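Local coordinates for protein phosphoribosylaminoimidazole-succinocarboxamide synthase (Pyrococcus horikoshii, PDB 4O7S) that catalyses the ATP-dependent joining of L-aspartate to carboxyaminoimidazole ribonucleotide, giving the SAICAR intermediate of de novo purine biosynthesis, at residues Leu83-Leu88 with Lys175-Lys180; Glu89-Asn94 with Glu118-Asn123. One frame throughout, in Å; residues are numbered along the deposited sequence.

Contact 1: Leu83-Leu88 with Lys175-Lys180; sequences LDMYPL and KLEFGK. With TYD (thymidine-5'-diphosphate), chain B.
D84 and K180 face each other as an antiparallel hydrogen-bonded pair: K180 N reaches D84 O at 2.7 Å and D84 N returns to K180 O at 2.9 Å. In the next, non-hydrogen-bonded pair, M85 and G179 bring their CA atoms to 3.9 Å, an approach helped by the missing side chain of G179, where L83 CD1 also packs against the glycine CA. Y86 N then donates to F178 O at 3.0 Å, with the donor tilted 21° from the carbonyl plane. The Y86 ring keeps this same carbonyl oxygen at its edge and sets CD2 against F178 CB. With its CG beside the backbone N (chi1 -68°), the ring lies along the backbone of 178-180, and its hydroxyl meets the aliphatic part of K180, OH to CD being a close 3.0 Å. Both Y86 OH and K180 NZ find their polar partner in E145 of helix 143-165, so the tyrosine and the lysine are tied to one carboxylate. Replacing Y86 by an alanine is likely to strip F178 CB of its ring contact and K180 CD of the hydroxyl beside it, and to leave E145 without the tyrosine hydroxyl.

Past Y86 the strands part. P87 is the centre of an inverse gamma turn, and a water sits in the break, accepting from F178 N at 2.9 Å and lying 2.8 Å from L88 O. Farther along, E177 CG packs on L88 O, while its OE2 holds K175 NZ in a salt bridge shared with D190; K175 CB in turn rests on the thymidine C1'. The whole is an antiparallel strand pair, interrupted at a single bridging water, that joins strands 84-93 and 169-180 in the large antiparallel sheet of this SAICAR synthetase.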
ATOM      1  N   LEU A  83      -8.329 -12.558  22.241  1.00 20.43           N
ATOM      2  CA  LEU A  83      -7.055 -12.421  21.544  1.00 18.67           C
ATOM      3  C   LEU A  83      -6.542 -11.006  21.673  1.00 18.37           C
ATOM      4  O   LEU A  83      -7.325 -10.081  21.813  1.00 19.14           O
ATOM      5  CB  LEU A  83      -7.235 -12.735  20.054  1.00 17.49           C
ATOM      6  CG  LEU A  83      -7.717 -14.123  19.619  1.00 17.50           C
ATOM      7  CD1 LEU A  83      -7.931 -14.163  18.111  1.00 16.82           C
ATOM      8  CD2 LEU A  83      -6.739 -15.215  20.046  1.00 17.02           C
ATOM      9  N   ASP A  84      -5.225 -10.841  21.635  1.00 17.53           N
ATOM     10  CA  ASP A  84      -4.632  -9.545  21.387  0.50 17.86           C
ATOM     11  C   ASP A  84      -4.764  -9.292  19.882  1.00 17.76           C
ATOM     12  O   ASP A  84      -4.039  -9.881  19.093  1.00 17.20           O
ATOM     13  CB  ASP A  84      -3.161  -9.577  21.787  0.50 17.81           C
ATOM     14  CG  ASP A  84      -2.507  -8.242  21.666  0.50 17.46           C
ATOM     15  OD1 ASP A  84      -3.204  -7.273  21.304  0.50 17.72           O
ATOM     16  OD2 ASP A  84      -1.299  -8.157  21.942  0.50 17.91           O
ATOM     17  N   MET A  85      -5.714  -8.452  19.495  1.00 18.46           N
ATOM     18  CA  MET A  85      -6.053  -8.244  18.097  1.00 19.54           C
ATOM     19  C   MET A  85      -5.023  -7.380  17.384  1.00 17.54           C
ATOM     20  O   MET A  85      -4.614  -6.356  17.894  1.00 16.49           O
ATOM     21  CB  MET A  85      -7.468  -7.645  17.971  1.00 22.65           C
ATOM     22  CG  MET A  85      -8.585  -8.584  18.447  1.00 26.57           C
ATOM     23  SD  MET A  85      -8.864 -10.042  17.394  1.00 30.47           S
ATOM     24  CE  MET A  85      -9.395  -9.149  15.918  1.00 28.26           C
ATOM     25  N   TYR A  86      -4.570  -7.824  16.216  1.00 16.52           N
ATOM     26  CA  TYR A  86      -3.749  -6.952  15.346  1.00 15.23           C
ATOM     27  C   TYR A  86      -4.685  -5.907  14.741  1.00 14.46           C
ATOM     28  O   TYR A  86      -5.824  -6.235  14.396  1.00 14.60           O
ATOM     29  CB  TYR A  86      -3.104  -7.747  14.218  1.00 15.05           C
ATOM     30  CG  TYR A  86      -2.041  -8.716  14.653  1.00 15.36           C
ATOM     31  CD1 TYR A  86      -0.769  -8.267  14.990  1.00 15.23           C
ATOM     32  CD2 TYR A  86      -2.296 -10.089  14.717  1.00 15.53           C
ATOM     33  CE1 TYR A  86       0.222  -9.147  15.378  1.00 15.24           C
ATOM     34  CE2 TYR A  86      -1.300 -10.982  15.108  1.00 15.67           C
ATOM     35  CZ  TYR A  86      -0.039 -10.499  15.429  1.00 15.75           C
ATOM     36  OH  TYR A  86       0.987 -11.358  15.817  1.00 16.32           O
ATOM     37  N   PRO A  87      -4.223  -4.659  14.609  1.00 14.18           N
ATOM     38  CA  PRO A  87      -5.103  -3.642  14.019  1.00 13.97           C
ATOM     39  C   PRO A  87      -5.009  -3.662  12.485  1.00 14.42           C
ATOM     40  O   PRO A  87      -4.625  -2.656  11.846  1.00 14.28           O
ATOM     41  CB  PRO A  87      -4.567  -2.334  14.622  1.00 13.76           C
ATOM     42  CG  PRO A  87      -3.106  -2.601  14.827  1.00 14.05           C
ATOM     43  CD  PRO A  87      -2.965  -4.075  15.132  1.00 13.80           C
ATOM     44  N   LEU A  88      -5.377  -4.806  11.906  1.00 13.80           N
ATOM     45  CA  LEU A  88      -5.278  -5.026  10.471  1.00 13.72           C
ATOM     46  C   LEU A  88      -6.562  -5.591   9.912  1.00 13.87           C
ATOM     47  O   LEU A  88      -7.295  -6.320  10.594  1.00 13.71           O
ATOM     48  CB  LEU A  88      -4.152  -6.019  10.138  1.00 13.53           C
ATOM     49  CG  LEU A  88      -2.702  -5.631  10.496  1.00 13.90           C
ATOM     50  CD1 LEU A  88      -1.795  -6.848  10.330  1.00 13.47           C
ATOM     51  CD2 LEU A  88      -2.208  -4.475   9.649  1.00 12.71           C
ATOM     52  N   LYS A 175     -11.962 -10.549   3.260  1.00 13.32           N
ATOM     53  CA  LYS A 175     -11.152  -9.893   4.270  1.00 13.32           C
ATOM     54  C   LYS A 175     -11.092 -10.764   5.531  1.00 12.82           C
ATOM     55  O   LYS A 175     -12.100 -11.321   5.971  1.00 12.62           O
ATOM     56  CB  LYS A 175     -11.727  -8.523   4.620  1.00 14.70           C
ATOM     57  CG  LYS A 175     -11.028  -7.840   5.798  1.00 17.30           C
ATOM     58  CD  LYS A 175     -12.029  -7.201   6.745  1.00 20.17           C
ATOM     59  CE  LYS A 175     -12.365  -8.161   7.852  1.00 22.22           C
ATOM     60  NZ  LYS A 175     -13.585  -7.795   8.603  1.00 21.28           N
ATOM     61  N   LEU A 176      -9.908 -10.835   6.115  1.00 11.91           N
ATOM     62  CA  LEU A 176      -9.702 -11.499   7.386  1.00 11.46           C
ATOM     63  C   LEU A 176      -9.127 -10.552   8.435  1.00 11.79           C
ATOM     64  O   LEU A 176      -8.495  -9.513   8.114  1.00 10.64           O
ATOM     65  CB  LEU A 176      -8.715 -12.658   7.214  1.00 11.52           C
ATOM     66  CG  LEU A 176      -9.060 -13.747   6.201  1.00 11.12           C
ATOM     67  CD1 LEU A 176      -7.875 -14.696   6.093  1.00 11.02           C
ATOM     68  CD2 LEU A 176     -10.339 -14.464   6.608  1.00 11.19           C
ATOM     69  N   GLU A 177      -9.325 -10.942   9.696  1.00 12.01           N
ATOM     70  CA  GLU A 177      -8.688 -10.292  10.825  1.00 12.12           C
ATOM     71  C   GLU A 177      -8.069 -11.370  11.695  1.00 12.61           C
ATOM     72  O   GLU A 177      -8.468 -12.543  11.614  1.00 12.95           O
ATOM     73  CB  GLU A 177      -9.697  -9.434  11.584  1.00 13.07           C
ATOM     74  CG  GLU A 177     -10.307  -8.336  10.698  1.00 14.05           C
ATOM     75  CD  GLU A 177     -11.202  -7.364  11.453  1.00 14.89           C
ATOM     76  OE1 GLU A 177     -11.105  -7.269  12.689  1.00 15.76           O
ATOM     77  OE2 GLU A 177     -12.021  -6.692  10.802  1.00 16.15           O
ATOM     78  N   PHE A 178      -7.080 -10.975  12.495  1.00 12.27           N
ATOM     79  CA  PHE A 178      -6.222 -11.891  13.214  1.00 12.80           C
ATOM     80  C   PHE A 178      -5.898 -11.316  14.573  1.00 13.24           C
ATOM     81  O   PHE A 178      -5.932 -10.110  14.759  1.00 12.93           O
ATOM     82  CB  PHE A 178      -4.885 -12.060  12.470  1.00 13.08           C
ATOM     83  CG  PHE A 178      -4.990 -12.805  11.178  1.00 13.06           C
ATOM     84  CD1 PHE A 178      -4.889 -14.195  11.155  1.00 12.91           C
ATOM     85  CD2 PHE A 178      -5.209 -12.122   9.977  1.00 12.73           C
ATOM     86  CE1 PHE A 178      -4.981 -14.896   9.952  1.00 13.03           C
ATOM     87  CE2 PHE A 178      -5.301 -12.821   8.780  1.00 12.39           C
ATOM     88  CZ  PHE A 178      -5.193 -14.202   8.764  1.00 12.22           C
ATOM     89  N   GLY A 179      -5.552 -12.185  15.515  1.00 14.17           N
ATOM     90  CA  GLY A 179      -5.027 -11.743  16.795  1.00 15.59           C
ATOM     91  C   GLY A 179      -4.040 -12.756  17.325  1.00 16.97           C
ATOM     92  O   GLY A 179      -3.889 -13.846  16.772  1.00 17.47           O
ATOM     93  N   LYS A 180      -3.390 -12.407  18.423  1.00 17.89           N
ATOM     94  CA  LYS A 180      -2.428 -13.293  19.059  1.00 20.38           C
ATOM     95  C   LYS A 180      -3.033 -13.924  20.324  1.00 19.62           C
ATOM     96  O   LYS A 180      -3.647 -13.225  21.128  1.00 19.47           O
ATOM     97  CB  LYS A 180      -1.172 -12.481  19.387  1.00 22.53           C
ATOM     98  CG  LYS A 180       0.117 -13.258  19.257  1.00 26.73           C
ATOM     99  CD  LYS A 180       1.242 -12.413  18.656  1.00 29.46           C
ATOM    100  CE  LYS A 180       1.862 -11.447  19.650  1.00 30.73           C
ATOM    101  NZ  LYS A 180       3.162 -10.931  19.122  1.00 31.80           N
TER
HETATM  102  PA  TYD B 301     -12.550  -3.711  -1.199  0.55 20.93           P
HETATM  103  O1A TYD B 301     -12.899  -3.892  -2.657  0.55 20.10           O
HETATM  104  O2A TYD B 301     -11.116  -3.389  -0.834  0.55 20.50           O
HETATM  105  O3A TYD B 301     -13.470  -2.582  -0.514  0.55 20.57           O
HETATM  106  PB  TYD B 301     -15.032  -2.272  -0.766  0.55 20.74           P
HETATM  107  O1B TYD B 301     -15.277  -2.395  -2.246  0.55 19.94           O
HETATM  108  O2B TYD B 301     -15.774  -3.333   0.013  0.55 21.41           O
HETATM  109  O3B TYD B 301     -15.140  -0.886  -0.188  0.55 20.07           O
HETATM  110  O5' TYD B 301     -12.986  -5.033  -0.400  0.55 21.76           O
HETATM  111  C5' TYD B 301     -12.430  -6.299  -0.752  0.55 23.36           C
HETATM  112  C4' TYD B 301     -13.066  -7.426   0.070  0.55 25.05           C
HETATM  113  O4' TYD B 301     -12.717  -7.273   1.443  0.55 26.09           O
HETATM  114  C3' TYD B 301     -14.591  -7.473   0.014  0.55 25.04           C
HETATM  115  O3' TYD B 301     -14.974  -8.845  -0.028  0.55 24.29           O
HETATM  116  C2' TYD B 301     -15.079  -6.905   1.326  0.55 26.38           C
HETATM  117  C1' TYD B 301     -13.892  -7.104   2.254  0.55 27.91           C
HETATM  118  N1  TYD B 301     -13.690  -5.984   3.184  0.55 30.41           N
HETATM  119  C2  TYD B 301     -14.451  -5.892   4.388  0.55 30.48           C
HETATM  120  O2  TYD B 301     -15.313  -6.757   4.655  0.55 28.51           O
HETATM  121  N3  TYD B 301     -14.253  -4.873   5.246  0.55 31.77           N
HETATM  122  C4  TYD B 301     -13.326  -3.929   4.997  0.55 33.89           C
HETATM  123  O4  TYD B 301     -13.147  -2.994   5.802  0.55 35.29           O
HETATM  124  C5  TYD B 301     -12.505  -4.010   3.755  0.55 33.88           C
HETATM  125  C5M TYD B 301     -11.441  -2.994   3.421  0.55 35.57           C
HETATM  126  C6  TYD B 301     -12.742  -5.072   2.896  0.55 32.26           C
HETATM  127  O   HOH W   1      -6.282  -8.202  12.341  1.00 12.25           O

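Contact 2: Glu89-Asn94 with Glu118-Asn123. With TYD (thymidine-5'-diphosphate), chain B.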
ATOM      1  N   GLU A  89      -6.836  -5.233   8.667  1.00 14.13           N
ATOM      2  CA  GLU A  89      -7.749  -5.995   7.841  1.00 14.94           C
ATOM      3  C   GLU A  89      -6.891  -6.523   6.701  1.00 14.02           C
ATOM      4  O   GLU A  89      -6.169  -5.762   6.047  1.00 12.62           O
ATOM      5  CB  GLU A  89      -8.898  -5.119   7.351  1.00 17.91           C
ATOM      6  CG  GLU A  89      -9.917  -4.793   8.443  1.00 21.81           C
ATOM      7  CD  GLU A  89     -10.640  -3.484   8.178  1.00 26.06           C
ATOM      8  OE1 GLU A  89     -11.567  -3.136   8.941  1.00 27.30           O
ATOM      9  OE2 GLU A  89     -10.259  -2.770   7.215  1.00 29.48           O
ATOM     10  N   VAL A  90      -6.923  -7.841   6.525  1.00 13.55           N
ATOM     11  CA  VAL A  90      -6.088  -8.542   5.557  1.00 12.70           C
ATOM     12  C   VAL A  90      -6.947  -9.009   4.400  1.00 12.66           C
ATOM     13  O   VAL A  90      -7.815  -9.863   4.571  1.00 13.32           O
ATOM     14  CB  VAL A  90      -5.374  -9.739   6.203  1.00 12.70           C
ATOM     15  CG1 VAL A  90      -4.440 -10.427   5.197  1.00 12.45           C
ATOM     16  CG2 VAL A  90      -4.593  -9.278   7.431  1.00 12.84           C
ATOM     17  N   VAL A  91      -6.717  -8.443   3.220  1.00 12.30           N
ATOM     18  CA  VAL A  91      -7.596  -8.699   2.083  1.00 12.18           C
ATOM     19  C   VAL A  91      -6.878  -9.581   1.035  1.00 12.52           C
ATOM     20  O   VAL A  91      -5.761  -9.272   0.608  1.00 12.24           O
ATOM     21  CB  VAL A  91      -8.113  -7.378   1.457  1.00 12.18           C
ATOM     22  CG1 VAL A  91      -8.946  -7.649   0.209  1.00 11.85           C
ATOM     23  CG2 VAL A  91      -8.923  -6.566   2.473  1.00 11.47           C
ATOM     24  N   VAL A  92      -7.519 -10.685   0.664  1.00 12.26           N
ATOM     25  CA  VAL A  92      -7.014 -11.586  -0.381  1.00 12.80           C
ATOM     26  C   VAL A  92      -7.923 -11.452  -1.614  1.00 12.75           C
ATOM     27  O   VAL A  92      -9.135 -11.463  -1.479  1.00 12.67           O
ATOM     28  CB  VAL A  92      -6.968 -13.052   0.114  1.00 12.32           C
ATOM     29  CG1 VAL A  92      -6.366 -13.976  -0.946  1.00 12.18           C
ATOM     30  CG2 VAL A  92      -6.181 -13.147   1.412  1.00 11.84           C
ATOM     31  N   ARG A  93      -7.328 -11.303  -2.798  1.00 12.87           N
ATOM     32  CA  ARG A  93      -8.087 -11.037  -4.020  0.50 13.04           C
ATOM     33  C   ARG A  93      -7.693 -12.019  -5.138  1.00 13.32           C
ATOM     34  O   ARG A  93      -6.496 -12.190  -5.445  1.00 12.50           O
ATOM     35  CB  ARG A  93      -7.900  -9.568  -4.450  0.50 13.33           C
ATOM     36  CG  ARG A  93      -7.741  -8.585  -3.277  0.50 13.42           C
ATOM     37  CD  ARG A  93      -7.715  -7.122  -3.705  0.50 13.41           C
ATOM     38  NE  ARG A  93      -9.054  -6.669  -4.053  0.50 13.49           N
ATOM     39  CZ  ARG A  93      -9.728  -5.702  -3.439  0.50 13.42           C
ATOM     40  NH1 ARG A  93     -10.951  -5.415  -3.862  0.50 13.18           N
ATOM     41  NH2 ARG A  93      -9.196  -5.020  -2.422  0.50 13.04           N
ATOM     42  N   ASN A  94      -8.694 -12.697  -5.717  1.00 13.60           N
ATOM     43  CA  ASN A  94      -8.482 -13.640  -6.840  1.00 14.03           C
ATOM     44  C   ASN A  94      -8.952 -13.067  -8.176  1.00 14.36           C
ATOM     45  O   ASN A  94      -8.391 -13.390  -9.240  1.00 14.30           O
ATOM     46  CB  ASN A  94      -9.207 -14.969  -6.605  1.00 14.10           C
ATOM     47  CG  ASN A  94      -8.800 -15.635  -5.310  1.00 14.70           C
ATOM     48  OD1 ASN A  94      -7.628 -15.938  -5.108  1.00 15.77           O
ATOM     49  ND2 ASN A  94      -9.767 -15.856  -4.415  1.00 14.27           N
ATOM     50  N   GLU A 118      -3.562  -7.674   0.451  1.00 11.64           N
ATOM     51  CA  GLU A 118      -3.423  -6.264   0.838  1.00 11.93           C
ATOM     52  C   GLU A 118      -3.657  -6.128   2.337  1.00 12.25           C
ATOM     53  O   GLU A 118      -4.538  -6.783   2.916  1.00 12.30           O
ATOM     54  CB  GLU A 118      -4.399  -5.363   0.072  1.00 11.77           C
ATOM     55  CG  GLU A 118      -4.444  -5.597  -1.442  1.00 12.13           C
ATOM     56  CD  GLU A 118      -5.525  -4.783  -2.149  1.00 12.69           C
ATOM     57  OE1 GLU A 118      -6.574  -4.455  -1.540  1.00 12.84           O
ATOM     58  OE2 GLU A 118      -5.329  -4.452  -3.334  1.00 13.34           O
ATOM     59  N   LEU A 119      -2.847  -5.286   2.964  1.00 12.57           N
ATOM     60  CA  LEU A 119      -2.997  -4.988   4.379  1.00 12.60           C
ATOM     61  C   LEU A 119      -3.601  -3.615   4.530  1.00 12.32           C
ATOM     62  O   LEU A 119      -3.140  -2.672   3.900  1.00 11.89           O
ATOM     63  CB  LEU A 119      -1.636  -5.017   5.066  1.00 12.67           C
ATOM     64  CG  LEU A 119      -0.881  -6.328   4.833  1.00 13.05           C
ATOM     65  CD1 LEU A 119       0.583  -6.104   5.174  1.00 12.84           C
ATOM     66  CD2 LEU A 119      -1.497  -7.484   5.622  1.00 12.57           C
ATOM     67  N   TYR A 120      -4.639  -3.518   5.356  1.00 12.46           N
ATOM     68  CA  TYR A 120      -5.247  -2.246   5.711  1.00 12.46           C
ATOM     69  C   TYR A 120      -5.095  -2.041   7.206  1.00 12.95           C
ATOM     70  O   TYR A 120      -5.275  -2.966   7.989  1.00 12.72           O
ATOM     71  CB  TYR A 120      -6.718  -2.193   5.299  1.00 11.93           C
ATOM     72  CG  TYR A 120      -6.889  -2.199   3.804  1.00 11.91           C
ATOM     73  CD1 TYR A 120      -6.987  -1.003   3.084  1.00 11.67           C
ATOM     74  CD2 TYR A 120      -6.928  -3.397   3.105  1.00 11.28           C
ATOM     75  CE1 TYR A 120      -7.130  -1.005   1.702  1.00 11.53           C
ATOM     76  CE2 TYR A 120      -7.070  -3.411   1.737  1.00 11.88           C
ATOM     77  CZ  TYR A 120      -7.155  -2.215   1.033  1.00 11.76           C
ATOM     78  OH  TYR A 120      -7.289  -2.271  -0.332  1.00 11.38           O
ATOM     79  N   TYR A 121      -4.705  -0.830   7.579  1.00 13.60           N
ATOM     80  CA  TYR A 121      -4.621  -0.428   8.963  1.00 14.74           C
ATOM     81  C   TYR A 121      -6.030  -0.069   9.486  1.00 15.52           C
ATOM     82  O   TYR A 121      -6.673   0.854   8.966  1.00 14.86           O
ATOM     83  CB  TYR A 121      -3.660   0.767   9.065  1.00 15.20           C
ATOM     84  CG  TYR A 121      -3.568   1.430  10.430  1.00 16.58           C
ATOM     85  CD1 TYR A 121      -3.633   0.681  11.608  1.00 16.55           C
ATOM     86  CD2 TYR A 121      -3.382   2.818  10.532  1.00 17.21           C
ATOM     87  CE1 TYR A 121      -3.541   1.298  12.858  1.00 17.85           C
ATOM     88  CE2 TYR A 121      -3.280   3.435  11.765  1.00 18.35           C
ATOM     89  CZ  TYR A 121      -3.365   2.671  12.917  1.00 18.09           C
ATOM     90  OH  TYR A 121      -3.273   3.295  14.124  1.00 20.44           O
ATOM     91  N   LYS A 122      -6.506  -0.806  10.491  1.00 17.85           N
ATOM     92  CA  LYS A 122      -7.825  -0.537  11.113  1.00 20.18           C
ATOM     93  C   LYS A 122      -7.738   0.717  11.948  1.00 20.78           C
ATOM     94  O   LYS A 122      -7.212   0.687  13.055  1.00 20.94           O
ATOM     95  CB  LYS A 122      -8.234  -1.672  12.034  1.00 22.16           C
ATOM     96  CG  LYS A 122      -8.986  -2.809  11.376  1.00 24.05           C
ATOM     97  CD  LYS A 122      -9.297  -3.885  12.404  1.00 25.14           C
ATOM     98  CE  LYS A 122     -10.516  -3.533  13.228  1.00 27.58           C
ATOM     99  NZ  LYS A 122     -11.750  -3.471  12.389  1.00 30.80           N
ATOM    100  N   ASN A 123      -8.243   1.818  11.409  1.00 21.59           N
ATOM    101  CA  ASN A 123      -8.176   3.109  12.058  1.00 23.11           C
ATOM    102  C   ASN A 123      -9.247   3.991  11.435  1.00 25.17           C
ATOM    103  O   ASN A 123      -9.149   4.368  10.257  1.00 23.36           O
ATOM    104  CB  ASN A 123      -6.787   3.729  11.876  1.00 22.39           C
ATOM    105  CG  ASN A 123      -6.650   5.075  12.578  1.00 22.62           C
ATOM    106  OD1 ASN A 123      -7.364   6.025  12.273  1.00 23.08           O
ATOM    107  ND2 ASN A 123      -5.714   5.163  13.510  1.00 21.84           N
TER
HETATM  108  PA  TYD B 301     -12.550  -3.711  -1.199  0.55 20.93           P
HETATM  109  O1A TYD B 301     -12.899  -3.892  -2.657  0.55 20.10           O
HETATM  110  O2A TYD B 301     -11.116  -3.389  -0.834  0.55 20.50           O
HETATM  111  O3A TYD B 301     -13.470  -2.582  -0.514  0.55 20.57           O
HETATM  112  PB  TYD B 301     -15.032  -2.272  -0.766  0.55 20.74           P
HETATM  113  O1B TYD B 301     -15.277  -2.395  -2.246  0.55 19.94           O
HETATM  114  O2B TYD B 301     -15.774  -3.333   0.013  0.55 21.41           O
HETATM  115  O3B TYD B 301     -15.140  -0.886  -0.188  0.55 20.07           O
HETATM  116  O5' TYD B 301     -12.986  -5.033  -0.400  0.55 21.76           O
HETATM  117  C5' TYD B 301     -12.430  -6.299  -0.752  0.55 23.36           C
HETATM  118  C4' TYD B 301     -13.066  -7.426   0.070  0.55 25.05           C
HETATM  119  O4' TYD B 301     -12.717  -7.273   1.443  0.55 26.09           O
HETATM  120  C3' TYD B 301     -14.591  -7.473   0.014  0.55 25.04           C
HETATM  121  O3' TYD B 301     -14.974  -8.845  -0.028  0.55 24.29           O
HETATM  122  C2' TYD B 301     -15.079  -6.905   1.326  0.55 26.38           C
HETATM  123  C1' TYD B 301     -13.892  -7.104   2.254  0.55 27.91           C
HETATM  124  N1  TYD B 301     -13.690  -5.984   3.184  0.55 30.41           N
HETATM  125  C2  TYD B 301     -14.451  -5.892   4.388  0.55 30.48           C
HETATM  126  O2  TYD B 301     -15.313  -6.757   4.655  0.55 28.51           O
HETATM  127  N3  TYD B 301     -14.253  -4.873   5.246  0.55 31.77           N
HETATM  128  C4  TYD B 301     -13.326  -3.929   4.997  0.55 33.89           C
HETATM  129  O4  TYD B 301     -13.147  -2.994   5.802  0.55 35.29           O
HETATM  130  C5  TYD B 301     -12.505  -4.010   3.755  0.55 33.88           C
HETATM  131  C5M TYD B 301     -11.441  -2.994   3.421  0.55 35.57           C
HETATM  132  C6  TYD B 301     -12.742  -5.072   2.896  0.55 32.26           C
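Strands 89-93 and 118-121 form a regular antiparallel pair, one side of which forms part of the nucleotide site, where thymidine diphosphate is bound. Their axes approach to 4.8 Å. E89 with Y120 and V91 with E118 are the hydrogen-bonded pairs, each closed by two backbone bonds; that from V91 N to E118 O is almost straight (179°). V90 and L119 make the non-hydrogen-bonded pair between them, and their side chains lie side by side on the face away from the ligand, CG2 to CD2 at 4.0 Å; there L119 continues onto I131 and E150, and V90 onto F178.

The other face carries E89, V91, E118 and Y120. The Y120 ring presents its edge to E89 O, while V91 CG2 meets ring atom CE2 obliquely at 3.7 Å. The second V91 methyl, CG1, is directed to the ligand and touches its C5'. At the strand end E89 crosses K122 at about a right angle: its CG packs on K122 CG, and a weak salt bridge joins OE1 to NZ at 3.5 Å.

R93 was modelled in two conformers. In the one described, CD lies against the E118 carboxylate, and the bend at chi3 (75°) beyond it turns the guanidinium to the alpha phosphate: NH1 donates to O1A at 2.8 Å and NH2 to O2A at 3.0 Å. A thymidine monophosphate modelled at the same site is likewise bound by NH1, and R198 and S99 also bond to the diphosphate. Behind R93, E118 acts as second shell. Its OE1 takes two donors from opposite faces of the carboxylate plane, R93 NH2 at 2.8 Å and Y120 OH at 2.6 Å.

How the contacts relate
Both contacts are largely buried, and both use strand 84-93, which sits between its two neighbours in one antiparallel sheet: contact 1 pairs it with 169-180, contact 2 with 111-121, nested inside the loop that contact 1 closes. They meet directly, L176 N with V90 O at 2.8 Å and P87 O with K122 N at 3.0 Å, both probable hydrogen bonds. Their chemistry differs with place. Contact 1 is interrupted and hydrated, with exposed D84 and M85 at its outer end, and reaches the nucleotide only through K175. Contact 2 is continuous: R93, backed by E118, faces the phosphate, while E89 and exposed K122 lie at the base end.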